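Local atomic coordinates of tryptophan--tRNA ligase (PDB entry 2YY5), a protein that catalyses the ATP-dependent attachment of L-tryptophan to tRNA(Trp), releasing AMP and diphosphate, and works as a homodimer. Residues B[44-49]-B[133-138]; B[89-94]-B[331-336]; B[163-168]-B[180-185]. The protein carries 1 engineered substitution. One frame throughout, in Å; residues are numbered along the deposited sequence.

Interaction 1: B[44-49]-B[133-138]. With WSA (5'-O-[(L-tryptophylamino)sulfonyl]adenosine), chain J; SO4 (sulfate ion), chain I.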
loop_
_atom_site.group_PDB
_atom_site.type_symbol
_atom_site.label_atom_id
_atom_site.label_comp_id
_atom_site.label_asym_id
_atom_site.label_seq_id
_atom_site.Cartn_x
_atom_site.Cartn_y
_atom_site.Cartn_z
ATOM N N ASP B 44 -12.196 -6.504 2.104
ATOM C CA ASP B 44 -12.684 -5.162 1.784
ATOM C C ASP B 44 -11.617 -4.172 1.313
ATOM O O ASP B 44 -11.944 -3.067 0.889
ATOM C CB ASP B 44 -13.435 -4.570 2.979
ATOM C CG ASP B 44 -12.589 -4.517 4.243
ATOM O OD1 ASP B 44 -12.938 -3.719 5.136
ATOM O OD2 ASP B 44 -11.592 -5.272 4.354
ATOM N N LEU B 45 -10.348 -4.556 1.395
ATOM C CA LEU B 45 -9.266 -3.691 0.930
ATOM C C LEU B 45 -9.112 -3.900 -0.577
ATOM O O LEU B 45 -8.537 -3.069 -1.277
ATOM C CB LEU B 45 -7.957 -4.016 1.664
ATOM C CG LEU B 45 -7.966 -3.692 3.167
ATOM C CD1 LEU B 45 -6.643 -4.081 3.776
ATOM C CD2 LEU B 45 -8.233 -2.208 3.393
ATOM N N HIS B 46 -9.648 -5.018 -1.064
ATOM C CA HIS B 46 -9.614 -5.361 -2.483
ATOM C C HIS B 46 -10.822 -4.755 -3.176
ATOM O O HIS B 46 -10.787 -4.464 -4.368
ATOM C CB HIS B 46 -9.613 -6.883 -2.659
ATOM C CG HIS B 46 -8.290 -7.514 -2.358
ATOM N ND1 HIS B 46 -7.257 -7.539 -3.269
ATOM C CD2 HIS B 46 -7.805 -8.071 -1.225
ATOM C CE1 HIS B 46 -6.192 -8.081 -2.708
ATOM N NE2 HIS B 46 -6.496 -8.413 -1.468
ATOM N N SER B 47 -11.887 -4.549 -2.410
ATOM C CA SER B 47 -13.120 -3.982 -2.942
ATOM C C SER B 47 -12.985 -2.502 -3.288
ATOM O O SER B 47 -13.519 -2.045 -4.301
ATOM C CB SER B 47 -14.255 -4.173 -1.936
ATOM O OG SER B 47 -14.479 -5.545 -1.719
ATOM N N ILE B 48 -12.271 -1.760 -2.446
ATOM C CA ILE B 48 -12.082 -0.334 -2.678
ATOM C C ILE B 48 -10.994 -0.015 -3.707
ATOM O O ILE B 48 -10.503 1.109 -3.754
ATOM C CB ILE B 48 -11.747 0.417 -1.372
ATOM C CG1 ILE B 48 -10.407 -0.059 -0.812
ATOM C CG2 ILE B 48 -12.845 0.205 -0.346
ATOM C CD1 ILE B 48 -9.887 0.841 0.295
ATOM N N THR B 49 -10.599 -0.995 -4.516
ATOM C CA THR B 49 -9.594 -0.728 -5.537
ATOM C C THR B 49 -10.278 -0.096 -6.747
ATOM O O THR B 49 -9.620 0.327 -7.692
ATOM C CB THR B 49 -8.805 -2.002 -5.964
ATOM O OG1 THR B 49 -9.708 -3.055 -6.316
ATOM C CG2 THR B 49 -7.891 -2.461 -4.836
ATOM N N LEU B 133 -3.855 -2.304 -10.466
ATOM C CA LEU B 133 -2.565 -2.847 -10.865
ATOM C C LEU B 133 -1.871 -3.543 -9.692
ATOM O O LEU B 133 -1.250 -4.600 -9.850
ATOM C CB LEU B 133 -1.663 -1.711 -11.347
ATOM C CG LEU B 133 -0.584 -1.954 -12.411
ATOM C CD1 LEU B 133 0.424 -0.822 -12.315
ATOM C CD2 LEU B 133 0.111 -3.281 -12.220
ATOM N N THR B 134 -2.001 -2.944 -8.511
ATOM C CA THR B 134 -1.327 -3.433 -7.320
ATOM C C THR B 134 -1.982 -4.460 -6.418
ATOM O O THR B 134 -1.275 -5.126 -5.662
ATOM C CB THR B 134 -0.915 -2.260 -6.412
ATOM O OG1 THR B 134 -2.092 -1.604 -5.920
ATOM C CG2 THR B 134 -0.057 -1.259 -7.182
ATOM N N TYR B 135 -3.301 -4.613 -6.478
ATOM C CA TYR B 135 -3.934 -5.561 -5.569
ATOM C C TYR B 135 -3.349 -6.983 -5.553
ATOM O O TYR B 135 -3.405 -7.669 -4.525
ATOM C CB TYR B 135 -5.465 -5.597 -5.767
ATOM C CG TYR B 135 -5.989 -6.361 -6.959
ATOM C CD1 TYR B 135 -6.153 -5.741 -8.198
ATOM C CD2 TYR B 135 -6.361 -7.700 -6.835
ATOM C CE1 TYR B 135 -6.678 -6.437 -9.291
ATOM C CE2 TYR B 135 -6.883 -8.403 -7.914
ATOM C CZ TYR B 135 -7.040 -7.766 -9.139
ATOM O OH TYR B 135 -7.552 -8.466 -10.202
ATOM N N PRO B 136 -2.780 -7.451 -6.676
ATOM C CA PRO B 136 -2.248 -8.812 -6.548
ATOM C C PRO B 136 -1.057 -8.937 -5.588
ATOM O O PRO B 136 -0.668 -10.040 -5.216
ATOM C CB PRO B 136 -1.921 -9.214 -7.995
ATOM C CG PRO B 136 -1.941 -7.928 -8.770
ATOM C CD PRO B 136 -2.982 -7.094 -8.090
ATOM N N ALA B 137 -0.486 -7.809 -5.185
ATOM C CA ALA B 137 0.627 -7.820 -4.242
ATOM C C ALA B 137 0.022 -7.808 -2.835
ATOM O O ALA B 137 0.604 -8.345 -1.882
ATOM C CB ALA B 137 1.522 -6.594 -4.452
ATOM N N LEU B 138 -1.148 -7.183 -2.718
ATOM C CA LEU B 138 -1.862 -7.125 -1.449
ATOM C C LEU B 138 -2.247 -8.565 -1.133
ATOM O O LEU B 138 -2.138 -9.019 0.004
ATOM C CB LEU B 138 -3.147 -6.306 -1.580
ATOM C CG LEU B 138 -3.568 -5.422 -0.400
ATOM C CD1 LEU B 138 -5.079 -5.268 -0.429
ATOM C CD2 LEU B 138 -3.106 -6.011 0.932
HETATM C CD2 WSA J . -8.001 -13.646 -1.669
HETATM C CE3 WSA J . -8.364 -14.982 -1.800
HETATM C CZ3 WSA J . -7.551 -15.968 -1.257
HETATM C CH2 WSA J . -6.381 -15.618 -0.588
HETATM C CZ2 WSA J . -6.021 -14.282 -0.460
HETATM C CE2 WSA J . -6.835 -13.295 -1.003
HETATM N N11 WSA J . -6.754 -11.967 -1.015
HETATM C CD1 WSA J . -7.808 -11.464 -1.649
HETATM C CG WSA J . -8.597 -12.454 -2.065
HETATM C CB WSA J . -9.916 -12.296 -2.818
HETATM C CA WSA J . -9.851 -12.938 -4.207
HETATM N NH3 WSA J . -8.762 -12.347 -4.996
HETATM C C WSA J . -11.186 -12.707 -4.919
HETATM O O WSA J . -11.441 -11.613 -5.413
HETATM N NS WSA J . -12.033 -13.730 -4.968
HETATM S S WSA J . -13.548 -13.196 -5.248
HETATM O O1S WSA J . -13.977 -12.267 -4.151
HETATM O O2S WSA J . -13.601 -12.452 -6.550
HETATM O "O5'" WSA J . -14.380 -14.361 -5.282
HETATM C "C5'" WSA J . -14.327 -15.267 -4.174
HETATM C "C4'" WSA J . -13.942 -16.702 -4.548
HETATM O "O4'" WSA J . -14.855 -17.209 -5.538
HETATM C "C3'" WSA J . -12.537 -16.834 -5.141
HETATM O "O3'" WSA J . -11.924 -18.036 -4.663
HETATM C "C2'" WSA J . -12.838 -16.967 -6.633
HETATM O "O2'" WSA J . -11.778 -17.681 -7.277
HETATM C "C1'" WSA J . -14.069 -17.868 -6.541
HETATM N N9 WSA J . -14.801 -17.862 -7.831
HETATM C C8 WSA J . -15.198 -16.768 -8.476
HETATM N N7 WSA J . -15.877 -17.113 -9.567
HETATM C C5 WSA J . -15.912 -18.443 -9.617
HETATM C C4 WSA J . -15.217 -18.919 -8.514
HETATM N N3 WSA J . -15.105 -20.246 -8.336
HETATM C C2 WSA J . -15.651 -21.091 -9.194
HETATM N N1 WSA J . -16.321 -20.668 -10.251
HETATM C C6 WSA J . -16.473 -19.357 -10.493
HETATM N N6 WSA J . -17.163 -18.934 -11.552
HETATM S S SO4 I . -9.637 -10.937 -8.694
HETATM O O1 SO4 I . -8.603 -10.812 -9.726
HETATM O O2 SO4 I . -9.327 -12.096 -7.841
HETATM O O3 SO4 I . -9.653 -9.712 -7.866
HETATM O O4 SO4 I . -10.945 -11.117 -9.348
#

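Interaction 2: B[89-94]-B[331-336]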
loop_
_atom_site.group_PDB
_atom_site.type_symbol
_atom_site.label_atom_id
_atom_site.label_comp_id
_atom_site.label_asym_id
_atom_site.label_seq_id
_atom_site.Cartn_x
_atom_site.Cartn_y
_atom_site.Cartn_z
ATOM N N HIS B 89 -2.316 -5.949 7.388
ATOM C CA HIS B 89 -2.532 -6.290 5.995
ATOM C C HIS B 89 -1.967 -5.229 5.066
ATOM O O HIS B 89 -1.237 -5.553 4.138
ATOM C CB HIS B 89 -4.019 -6.532 5.744
ATOM C CG HIS B 89 -4.463 -7.903 6.144
ATOM N ND1 HIS B 89 -4.405 -8.980 5.286
ATOM C CD2 HIS B 89 -4.867 -8.397 7.339
ATOM C CE1 HIS B 89 -4.751 -10.080 5.937
ATOM N NE2 HIS B 89 -5.034 -9.752 7.185
ATOM N N SER B 90 -2.270 -3.968 5.333
ATOM C CA SER B 90 -1.758 -2.889 4.504
ATOM C C SER B 90 -0.232 -2.876 4.553
ATOM O O SER B 90 0.432 -2.655 3.538
ATOM C CB SER B 90 -2.299 -1.535 4.983
ATOM O OG SER B 90 -1.765 -1.175 6.247
ATOM N N MET B 91 0.323 -3.130 5.733
ATOM C CA MET B 91 1.769 -3.113 5.883
ATOM C C MET B 91 2.447 -4.251 5.151
ATOM O O MET B 91 3.424 -4.036 4.443
ATOM C CB MET B 91 2.158 -3.135 7.360
ATOM C CG MET B 91 3.659 -3.033 7.605
ATOM S SD MET B 91 4.476 -1.756 6.615
ATOM C CE MET B 91 4.370 -0.353 7.681
ATOM N N MET B 92 1.939 -5.464 5.320
ATOM C CA MET B 92 2.536 -6.607 4.648
ATOM C C MET B 92 2.354 -6.444 3.142
ATOM O O MET B 92 3.262 -6.738 2.362
ATOM C CB MET B 92 1.890 -7.915 5.135
ATOM C CG MET B 92 2.469 -9.189 4.508
ATOM S SD MET B 92 4.262 -9.422 4.762
ATOM C CE MET B 92 4.259 -10.439 6.208
ATOM N N GLY B 93 1.183 -5.950 2.744
ATOM C CA GLY B 93 0.890 -5.750 1.334
ATOM C C GLY B 93 1.870 -4.778 0.718
ATOM O O GLY B 93 2.239 -4.902 -0.459
ATOM N N TYR B 94 2.299 -3.813 1.528
ATOM C CA TYR B 94 3.258 -2.805 1.096
ATOM C C TYR B 94 4.641 -3.406 0.886
ATOM O O TYR B 94 5.323 -3.073 -0.087
ATOM C CB TYR B 94 3.335 -1.659 2.116
ATOM C CG TYR B 94 4.287 -0.548 1.711
ATOM C CD1 TYR B 94 5.634 -0.573 2.084
ATOM C CD2 TYR B 94 3.849 0.498 0.912
ATOM C CE1 TYR B 94 6.510 0.416 1.662
ATOM C CE2 TYR B 94 4.709 1.487 0.488
ATOM C CZ TYR B 94 6.035 1.448 0.856
ATOM O OH TYR B 94 6.865 2.438 0.388
ATOM N N THR B 331 2.842 -11.721 14.712
ATOM C CA THR B 331 4.020 -12.570 14.819
ATOM C C THR B 331 4.785 -12.618 13.506
ATOM O O THR B 331 6.003 -12.476 13.486
ATOM C CB THR B 331 3.654 -14.013 15.216
ATOM O OG1 THR B 331 3.115 -14.022 16.541
ATOM C CG2 THR B 331 4.891 -14.907 15.175
ATOM N N THR B 332 4.065 -12.821 12.413
ATOM C CA THR B 332 4.679 -12.903 11.099
ATOM C C THR B 332 5.289 -11.581 10.658
ATOM O O THR B 332 6.452 -11.541 10.253
ATOM C CB THR B 332 3.654 -13.348 10.047
ATOM O OG1 THR B 332 3.012 -14.546 10.496
ATOM C CG2 THR B 332 4.333 -13.614 8.705
ATOM N N LEU B 333 4.511 -10.502 10.739
ATOM C CA LEU B 333 4.995 -9.184 10.331
ATOM C C LEU B 333 6.259 -8.802 11.096
ATOM O O LEU B 333 7.185 -8.223 10.531
ATOM C CB LEU B 333 3.914 -8.121 10.548
ATOM C CG LEU B 333 4.313 -6.684 10.186
ATOM C CD1 LEU B 333 4.842 -6.639 8.758
ATOM C CD2 LEU B 333 3.115 -5.755 10.337
ATOM N N ALA B 334 6.294 -9.147 12.379
ATOM C CA ALA B 334 7.437 -8.845 13.229
ATOM C C ALA B 334 8.696 -9.530 12.697
ATOM O O ALA B 334 9.781 -8.942 12.666
ATOM C CB ALA B 334 7.154 -9.297 14.653
ATOM N N LEU B 335 8.546 -10.776 12.272
ATOM C CA LEU B 335 9.680 -11.504 11.748
ATOM C C LEU B 335 10.147 -10.884 10.436
ATOM O O LEU B 335 11.350 -10.827 10.172
ATOM C CB LEU B 335 9.317 -12.988 11.586
ATOM C CG LEU B 335 9.345 -13.842 12.874
ATOM C CD1 LEU B 335 9.444 -12.963 14.128
ATOM C CD2 LEU B 335 8.098 -14.714 12.932
ATOM N N PHE B 336 9.206 -10.413 9.616
ATOM C CA PHE B 336 9.573 -9.775 8.355
ATOM C C PHE B 336 10.304 -8.473 8.649
ATOM O O PHE B 336 11.257 -8.111 7.949
ATOM C CB PHE B 336 8.343 -9.465 7.500
ATOM C CG PHE B 336 7.949 -10.581 6.577
ATOM C CD1 PHE B 336 7.688 -10.326 5.236
ATOM C CD2 PHE B 336 7.811 -11.887 7.055
ATOM C CE1 PHE B 336 7.288 -11.354 4.379
ATOM C CE2 PHE B 336 7.413 -12.919 6.211
ATOM C CZ PHE B 336 7.149 -12.650 4.867
#

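Interaction 3: B[163-168]-B[180-185]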
loop_
_atom_site.group_PDB
_atom_site.type_symbol
_atom_site.label_atom_id
_atom_site.label_comp_id
_atom_site.label_asym_id
_atom_site.label_seq_id
_atom_site.Cartn_x
_atom_site.Cartn_y
_atom_site.Cartn_z
ATOM N N LEU B 163 2.161 -15.674 -8.475
ATOM C CA LEU B 163 2.858 -14.408 -8.198
ATOM C C LEU B 163 3.272 -14.400 -6.730
ATOM O O LEU B 163 4.363 -13.948 -6.369
ATOM C CB LEU B 163 1.938 -13.205 -8.457
ATOM C CG LEU B 163 2.527 -11.834 -8.841
ATOM C CD1 LEU B 163 1.631 -10.724 -8.283
ATOM C CD2 LEU B 163 3.937 -11.678 -8.306
ATOM N N THR B 164 2.386 -14.919 -5.887
ATOM C CA THR B 164 2.636 -14.975 -4.459
ATOM C C THR B 164 3.810 -15.884 -4.111
ATOM O O THR B 164 4.581 -15.590 -3.203
ATOM C CB THR B 164 1.393 -15.449 -3.710
ATOM O OG1 THR B 164 0.325 -14.524 -3.940
ATOM C CG2 THR B 164 1.674 -15.529 -2.229
ATOM N N ARG B 165 3.944 -16.991 -4.825
ATOM C CA ARG B 165 5.047 -17.897 -4.564
ATOM C C ARG B 165 6.336 -17.298 -5.113
ATOM O O ARG B 165 7.404 -17.509 -4.553
ATOM C CB ARG B 165 4.781 -19.258 -5.204
ATOM C CG ARG B 165 3.401 -19.815 -4.892
ATOM C CD ARG B 165 3.295 -21.266 -5.300
ATOM N NE ARG B 165 4.137 -22.099 -4.454
ATOM C CZ ARG B 165 4.656 -23.260 -4.826
ATOM N NH1 ARG B 165 5.414 -23.947 -3.980
ATOM N NH2 ARG B 165 4.426 -23.726 -6.043
ATOM N N ASP B 166 6.248 -16.549 -6.208
ATOM C CA ASP B 166 7.448 -15.936 -6.776
ATOM C C ASP B 166 7.982 -14.870 -5.822
ATOM O O ASP B 166 9.194 -14.747 -5.632
ATOM C CB ASP B 166 7.162 -15.303 -8.147
ATOM C CG ASP B 166 6.721 -16.321 -9.185
ATOM O OD1 ASP B 166 7.022 -17.525 -8.998
ATOM O OD2 ASP B 166 6.083 -15.916 -10.190
ATOM N N LEU B 167 7.070 -14.108 -5.222
ATOM C CA LEU B 167 7.441 -13.054 -4.278
ATOM C C LEU B 167 7.997 -13.661 -2.993
ATOM O O LEU B 167 8.939 -13.135 -2.407
ATOM C CB LEU B 167 6.228 -12.165 -3.943
ATOM C CG LEU B 167 5.635 -11.294 -5.063
ATOM C CD1 LEU B 167 4.489 -10.440 -4.508
ATOM C CD2 LEU B 167 6.729 -10.401 -5.650
ATOM N N ALA B 168 7.405 -14.766 -2.556
ATOM C CA ALA B 168 7.849 -15.443 -1.348
ATOM C C ALA B 168 9.293 -15.924 -1.548
ATOM O O ALA B 168 10.150 -15.762 -0.670
ATOM C CB ALA B 168 6.929 -16.620 -1.047
ATOM N N ARG B 180 7.331 -20.322 4.084
ATOM C CA ARG B 180 6.682 -21.537 3.642
ATOM C C ARG B 180 5.901 -21.105 2.407
ATOM O O ARG B 180 5.100 -20.176 2.470
ATOM C CB ARG B 180 5.746 -22.044 4.736
ATOM C CG ARG B 180 4.597 -22.892 4.242
ATOM C CD ARG B 180 3.553 -23.117 5.336
ATOM N NE ARG B 180 3.871 -24.250 6.198
ATOM C CZ ARG B 180 4.659 -24.202 7.268
ATOM N NH1 ARG B 180 4.876 -25.305 7.968
ATOM N NH2 ARG B 180 5.212 -23.060 7.653
ATOM N N LEU B 181 6.148 -21.757 1.279
ATOM C CA LEU B 181 5.446 -21.408 0.061
ATOM C C LEU B 181 3.998 -21.888 0.112
ATOM O O LEU B 181 3.724 -23.071 0.290
ATOM C CB LEU B 181 6.163 -22.011 -1.142
ATOM C CG LEU B 181 7.635 -21.604 -1.261
ATOM C CD1 LEU B 181 8.216 -22.243 -2.510
ATOM C CD2 LEU B 181 7.775 -20.077 -1.306
ATOM N N PRO B 182 3.043 -20.966 -0.035
ATOM C CA PRO B 182 1.636 -21.368 0.005
ATOM C C PRO B 182 1.276 -22.201 -1.217
ATOM O O PRO B 182 1.728 -21.916 -2.319
ATOM C CB PRO B 182 0.903 -20.035 0.024
ATOM C CG PRO B 182 1.788 -19.171 -0.835
ATOM C CD PRO B 182 3.178 -19.526 -0.322
ATOM N N GLN B 183 0.463 -23.229 -1.019
ATOM C CA GLN B 183 0.040 -24.072 -2.127
ATOM C C GLN B 183 -1.358 -23.737 -2.652
ATOM O O GLN B 183 -2.310 -23.631 -1.881
ATOM C CB GLN B 183 0.065 -25.543 -1.720
ATOM C CG GLN B 183 -0.630 -26.433 -2.733
ATOM C CD GLN B 183 -0.465 -27.907 -2.437
ATOM O OE1 GLN B 183 -0.785 -28.376 -1.339
ATOM N NE2 GLN B 183 0.030 -28.654 -3.423
ATOM N N PHE B 184 -1.476 -23.585 -3.969
ATOM C CA PHE B 184 -2.760 -23.294 -4.598
ATOM C C PHE B 184 -3.640 -24.551 -4.542
ATOM O O PHE B 184 -3.193 -25.647 -4.901
ATOM C CB PHE B 184 -2.545 -22.885 -6.056
ATOM C CG PHE B 184 -3.805 -22.889 -6.887
ATOM C CD1 PHE B 184 -4.662 -21.789 -6.891
ATOM C CD2 PHE B 184 -4.146 -24.000 -7.653
ATOM C CE1 PHE B 184 -5.843 -21.795 -7.646
ATOM C CE2 PHE B 184 -5.322 -24.016 -8.409
ATOM C CZ PHE B 184 -6.173 -22.908 -8.404
ATOM N N VAL B 185 -4.878 -24.393 -4.082
ATOM C CA VAL B 185 -5.814 -25.514 -3.996
ATOM C C VAL B 185 -7.216 -25.129 -4.469
ATOM O O VAL B 185 -7.837 -24.201 -3.947
ATOM C CB VAL B 185 -5.893 -26.072 -2.561
ATOM C CG1 VAL B 185 -7.067 -27.027 -2.431
ATOM C CG2 VAL B 185 -4.609 -26.809 -2.230
#

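Interaction 1: B[44-49]-B[133-138]
H46 lies with one imidazole face against L138 and the opposite face against the indole of the bound tryptophanyl-adenylate analogue WSA, a worked example of a ring positioned by its surroundings on several sides. On the protein side, L138 CD1 makes a CH-pi contact 3.8 Å from the centroid of the H46 ring. On the ligand side, WSA CD1 comes within 3.3 Å of H46 NE2, displaced toward the ring's rim. At the edge, near the ring plane, H46 CE1 lies 3.4 Å from the carbonyl O of Y135. H46 CG is anti to its carbonyl carbon (chi1 -76°), which carries the ring from the short helix across to helix 131-144.

The H46 and Y135 rings meet rim to rim, nearly perpendicular (86°), with neither over the other's face; H46 ND1 is 3.6 Å from Y135 CB. T49 CG2 approaches the same CB, while T49 OG1 donates back to H46 O at 2.6 Å. Beyond them, L45 CB rests 3.8 Å from L138 CD1.

Y135 OH donates to O1 of a sulfate, probably from the crystallisation liquor (2.6 Å), and H46 NE2 is hydrogen-bonded to D142, the predicted tryptophan-binding aspartate. With WSA bound, an imidazole packed on both faces and bonded at NE2 has little liberty to rotate; H46 lines the pocket of WSA, and its bond to D142 probably steadies that carboxylate.

Interaction 2: B[89-94]-B[331-336]
M92 and F336 make the aromatic part of this helix-helix contact. The thioether of M92 extends from helix 87-98 and sets its methyl over the centre of the F336 ring: CE lies 3.5 Å from the centroid and 10° off the ring normal, a CH-pi contact. The sulfur sits more obliquely, with M92 SD 4.1 Å from the same centroid, which makes the pair a Met-aromatic contact as well. With its CG anti to the backbone N and its chain bent at chi2 (58°), M92 brings its far end toward the other helix although its CB does not point there.

The remaining contacts across the pair are purely apolar. M91 CG is 3.9 Å from L333 CD2, the two side chains crossing at about a right angle, and M92 CE also meets T332 CG2 at 4.0 Å. The M91 chain sets out toward the partner helix and its end then leads away; contact with L333 is made by CB and CG.

No hydrogen bond joins the two segments; T332 turns its hydroxyl to the carbonyls of L145 and T328. On the flank, L333 packs on L87 of the second subunit, and S90 OG is hydrogen-bonded to S90 OG of that subunit.

The local axes are 10.8 Å apart and inclined at 36°, a spacing bridged by long side chains. The arrangement is a helix pair with a Met-aromatic contact in its apolar interface, in which the long C-terminal helix 311-340 packs back onto a dimer-interface helix of the class I catalytic core.

Interaction 3: B[163-168]-B[180-185]
R165 and L181 bring the two backbones closest, with their CA atoms 5.8 Å apart, where helix 158-175 passes the chain that enters strand 183-185. These elements belong to a beta-alpha-beta unit, strand 150-152, helix 158-175 and strand 183-185, whose two strands pair in parallel within the class I synthetase core. The contact illustrates how the helix of such a crossover is seated on the approach to its second strand.

The side chains divide into an apolar inner part and a more open flank. Inside, T164 directs its methyl to the proline, with T164 CG2 3.9 Å from P182 CG. Its torsion (chi1 -61°) puts CG2 anti to the backbone N and OG1 beside that N, where the hydroxyl bonds to H160 O one turn back. Helix 131-144 covers this region, I143 touching both T164 and P182.

On the flank, the R165 chain bends at chi3 (68°) and crosses L181 at about a right angle. The guanidinium meets L181 with its edge: NH1 of R165 is 3.5 Å from CB of L181, which lies near the guanidinium plane, and R165 NH1 is 3.6 Å from L181 CD1. R165 NE comes within 3.2 Å of P182 O, but the angle is too poor for a hydrogen bond. The aliphatic stem passes the same carbonyl, with R165 CD 3.4 Å from P182 O.

L181 is thus touched by two residues of the helix: while CD1 lies by the arginine, its other methyl, L181 CD2, abuts A168 CB at 3.6 Å.

Helix 131-144 ties the three contacts together, and its D142, predicted to bind tryptophan, joins two of them: OD2 is hydrogen-bonded to H46 NE2 of interaction 1, while OD1 is hydrogen-bonded to H89 ND1 of interaction 2. These two contacts touch directly, L138 CD2 lying 3.7 Å from H89 O, and both reach the second subunit, where L45 O is hydrogen-bonded to Y94 OH of the second subunit. Interaction 3 meets interaction 1 through P136 CB and L163 CD1, 3.9 Å apart, but stays about 7 Å from interaction 2 at the nearest atoms. From the bound WSA, the side chain of T164 is about 7 Å away and that of M92 about 11 Å.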